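Biofilm-associated surface protein (Staphylococcus aureus, PDB 7C7U) is a cell wall-anchored surface protein that binds calcium and probably acts as a switch modulating functional amyloid and biofilm formation. Local coordinates at residues Y427-V433 with Y505-E509. Numbering follows the deposited sequence.
Sequences YKTSPLV and YDNDE. With CA (calcium ion), chain G.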
loop_
_atom_site.group_PDB
_atom_site.type_symbol
_atom_site.label_atom_id
_atom_site.label_comp_id
_atom_site.label_asym_id
_atom_site.label_seq_id
_atom_site.Cartn_x
_atom_site.Cartn_y
_atom_site.Cartn_z
ATOM N N TYR A 427 -4.456 13.416 16.059
ATOM C CA TYR A 427 -5.789 13.946 16.319
ATOM C C TYR A 427 -6.792 12.862 16.660
ATOM O O TYR A 427 -7.815 13.159 17.291
ATOM C CB TYR A 427 -6.298 14.727 15.103
ATOM C CG TYR A 427 -5.461 15.944 14.787
ATOM C CD1 TYR A 427 -5.754 17.184 15.363
ATOM C CD2 TYR A 427 -4.364 15.856 13.930
ATOM C CE1 TYR A 427 -4.991 18.300 15.082
ATOM C CE2 TYR A 427 -3.596 16.969 13.642
ATOM C CZ TYR A 427 -3.914 18.189 14.214
ATOM O OH TYR A 427 -3.144 19.295 13.930
ATOM N N LYS A 428 -6.514 11.623 16.256
ATOM C CA LYS A 428 -7.448 10.507 16.375
ATOM C C LYS A 428 -8.773 10.856 15.709
ATOM O O LYS A 428 -9.860 10.597 16.234
ATOM C CB LYS A 428 -7.620 10.094 17.831
ATOM C CG LYS A 428 -6.283 10.031 18.541
ATOM C CD LYS A 428 -6.031 8.694 19.198
ATOM C CE LYS A 428 -4.689 8.716 19.919
ATOM N NZ LYS A 428 -4.574 7.634 20.934
ATOM N N THR A 429 -8.666 11.492 14.548
ATOM C CA THR A 429 -9.798 11.815 13.704
ATOM C C THR A 429 -9.663 11.057 12.400
ATOM O O THR A 429 -8.561 10.675 11.988
ATOM C CB THR A 429 -9.884 13.323 13.392
ATOM O OG1 THR A 429 -8.579 13.817 13.023
ATOM C CG2 THR A 429 -10.399 14.088 14.597
ATOM N N SER A 430 -10.785 10.890 11.735
ATOM C CA SER A 430 -10.772 10.202 10.465
ATOM C C SER A 430 -10.013 11.005 9.410
ATOM O O SER A 430 -10.285 12.206 9.214
ATOM C CB SER A 430 -12.174 9.922 9.990
ATOM O OG SER A 430 -12.148 9.661 8.608
ATOM N N PRO A 431 -9.055 10.379 8.721
ATOM C CA PRO A 431 -8.377 11.008 7.585
ATOM C C PRO A 431 -9.213 11.006 6.316
ATOM O O PRO A 431 -8.729 11.436 5.256
ATOM C CB PRO A 431 -7.135 10.114 7.421
ATOM C CG PRO A 431 -7.680 8.717 7.755
ATOM C CD PRO A 431 -8.745 8.939 8.834
ATOM N N LEU A 432 -10.425 10.460 6.388
ATOM C CA LEU A 432 -11.346 10.411 5.268
ATOM C C LEU A 432 -12.474 11.421 5.408
ATOM O O LEU A 432 -13.363 11.458 4.552
ATOM C CB LEU A 432 -11.925 8.994 5.138
ATOM C CG LEU A 432 -10.857 7.901 5.140
ATOM C CD1 LEU A 432 -11.455 6.498 4.954
ATOM C CD2 LEU A 432 -9.836 8.207 4.055
ATOM N N VAL A 433 -12.463 12.224 6.470
ATOM C CA VAL A 433 -13.567 13.124 6.795
ATOM C C VAL A 433 -12.981 14.513 7.049
ATOM O O VAL A 433 -12.308 14.729 8.062
ATOM C CB VAL A 433 -14.367 12.642 8.015
ATOM C CG1 VAL A 433 -15.464 13.680 8.402
ATOM C CG2 VAL A 433 -14.973 11.266 7.759
ATOM N N TYR A 505 -13.038 6.204 14.944
ATOM C CA TYR A 505 -12.077 7.134 15.504
ATOM C C TYR A 505 -12.646 7.752 16.769
ATOM O O TYR A 505 -13.851 7.976 16.881
ATOM C CB TYR A 505 -11.703 8.213 14.476
ATOM C CG TYR A 505 -10.933 7.628 13.317
ATOM C CD1 TYR A 505 -9.547 7.618 13.319
ATOM C CD2 TYR A 505 -11.594 7.053 12.235
ATOM C CE1 TYR A 505 -8.838 7.060 12.265
ATOM C CE2 TYR A 505 -10.899 6.494 11.188
ATOM C CZ TYR A 505 -9.517 6.506 11.204
ATOM O OH TYR A 505 -8.819 5.951 10.147
ATOM N N ASP A 506 -11.757 8.017 17.724
ATOM C CA ASP A 506 -12.187 8.506 19.024
ATOM C C ASP A 506 -12.764 9.921 18.952
ATOM O O ASP A 506 -13.682 10.243 19.714
ATOM C CB ASP A 506 -11.018 8.476 20.013
ATOM C CG ASP A 506 -10.623 7.067 20.426
ATOM O OD1 ASP A 506 -11.310 6.098 20.038
ATOM O OD2 ASP A 506 -9.627 6.941 21.166
ATOM N N ASN A 507 -12.254 10.771 18.056
ATOM C CA ASN A 507 -12.582 12.193 18.049
ATOM C C ASN A 507 -13.362 12.585 16.799
ATOM O O ASN A 507 -13.181 12.010 15.725
ATOM C CB ASN A 507 -11.314 13.045 18.149
ATOM C CG ASN A 507 -10.644 12.930 19.505
ATOM O OD1 ASN A 507 -11.308 12.719 20.514
ATOM N ND2 ASN A 507 -9.320 13.035 19.531
ATOM N N ASP A 508 -14.231 13.590 16.951
ATOM C CA ASP A 508 -15.072 14.061 15.859
ATOM C C ASP A 508 -14.373 15.166 15.085
ATOM O O ASP A 508 -13.524 15.881 15.622
ATOM C CB ASP A 508 -16.410 14.596 16.386
ATOM C CG ASP A 508 -17.164 13.572 17.220
ATOM O OD1 ASP A 508 -16.912 12.349 17.055
ATOM O OD2 ASP A 508 -18.004 13.993 18.040
ATOM N N GLU A 509 -14.745 15.309 13.816
ATOM C CA GLU A 509 -14.400 16.517 13.074
ATOM C C GLU A 509 -15.399 17.609 13.449
ATOM O O GLU A 509 -16.614 17.378 13.402
ATOM C CB GLU A 509 -14.424 16.247 11.571
ATOM C CG GLU A 509 -13.286 15.306 11.076
ATOM C CD GLU A 509 -11.905 15.958 11.168
ATOM O OE1 GLU A 509 -10.933 15.389 10.645
ATOM O OE2 GLU A 509 -11.782 17.051 11.758
HETATM CA CA CA G . -10.056 14.559 8.660
HETATM O O HOH W 1 -13.248 11.590 13.112
#
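Tyr427, the last residue of helix 420-427, and Lys428, the first beyond it, each offer a backbone carbonyl to Asn507, where a calcium-binding loop with EF-hand-like spacing, followed by that helix, meets the beta domain that follows. Asn507 suits this place because its amide supplies an N-H beside the one on its backbone. Its ND2 reaches Tyr427 O at 2.7 Å, a nearly straight bond (167°) lying almost in the amide plane of Asn507, though tilted from the carbonyl plane of Tyr427. With CG anti to its own carbonyl carbon (chi1 -69°), the amide swings alongside the helix end, while Asn507 N bonds to Lys428 O at 3.0 Å. Lys428 leaves the helix with positive phi, and the chain then runs across 505-509. Threonine suits position 429 with two branches: Thr429 CG2 rests 3.7 Å from Asn507 O, and OG1 hydrogen-bonds to Glu423, itself a calcium ligand. Ser430 lies over one face of the Tyr505 ring, its CA in a CH-pi contact 3.7 Å from the centroid, and a water bridges Ser430 N to Asn507 O. Ser430 OG, anti to the backbone N (chi1 161°), accepts from Leu432 N in an ST turn, which helps shape the type I turn from Ser430 to Val433. Pro431, a rigid ring at the second position of that turn, sets CD against Tyr505 CZ and crosses the tyrosine at about a right angle. The turn aims two carbonyls at one calcium ion, Ser430 O and Val433 O, and Asp414, Asp416 and Glu423 also bind it. Glu509, entering strand 509-516, extends the site across to the beta domain: its OE2 pairs with Lys418, its CG packs against Val433 CG1, and its OE1 binds the calcium at 2.3 Å.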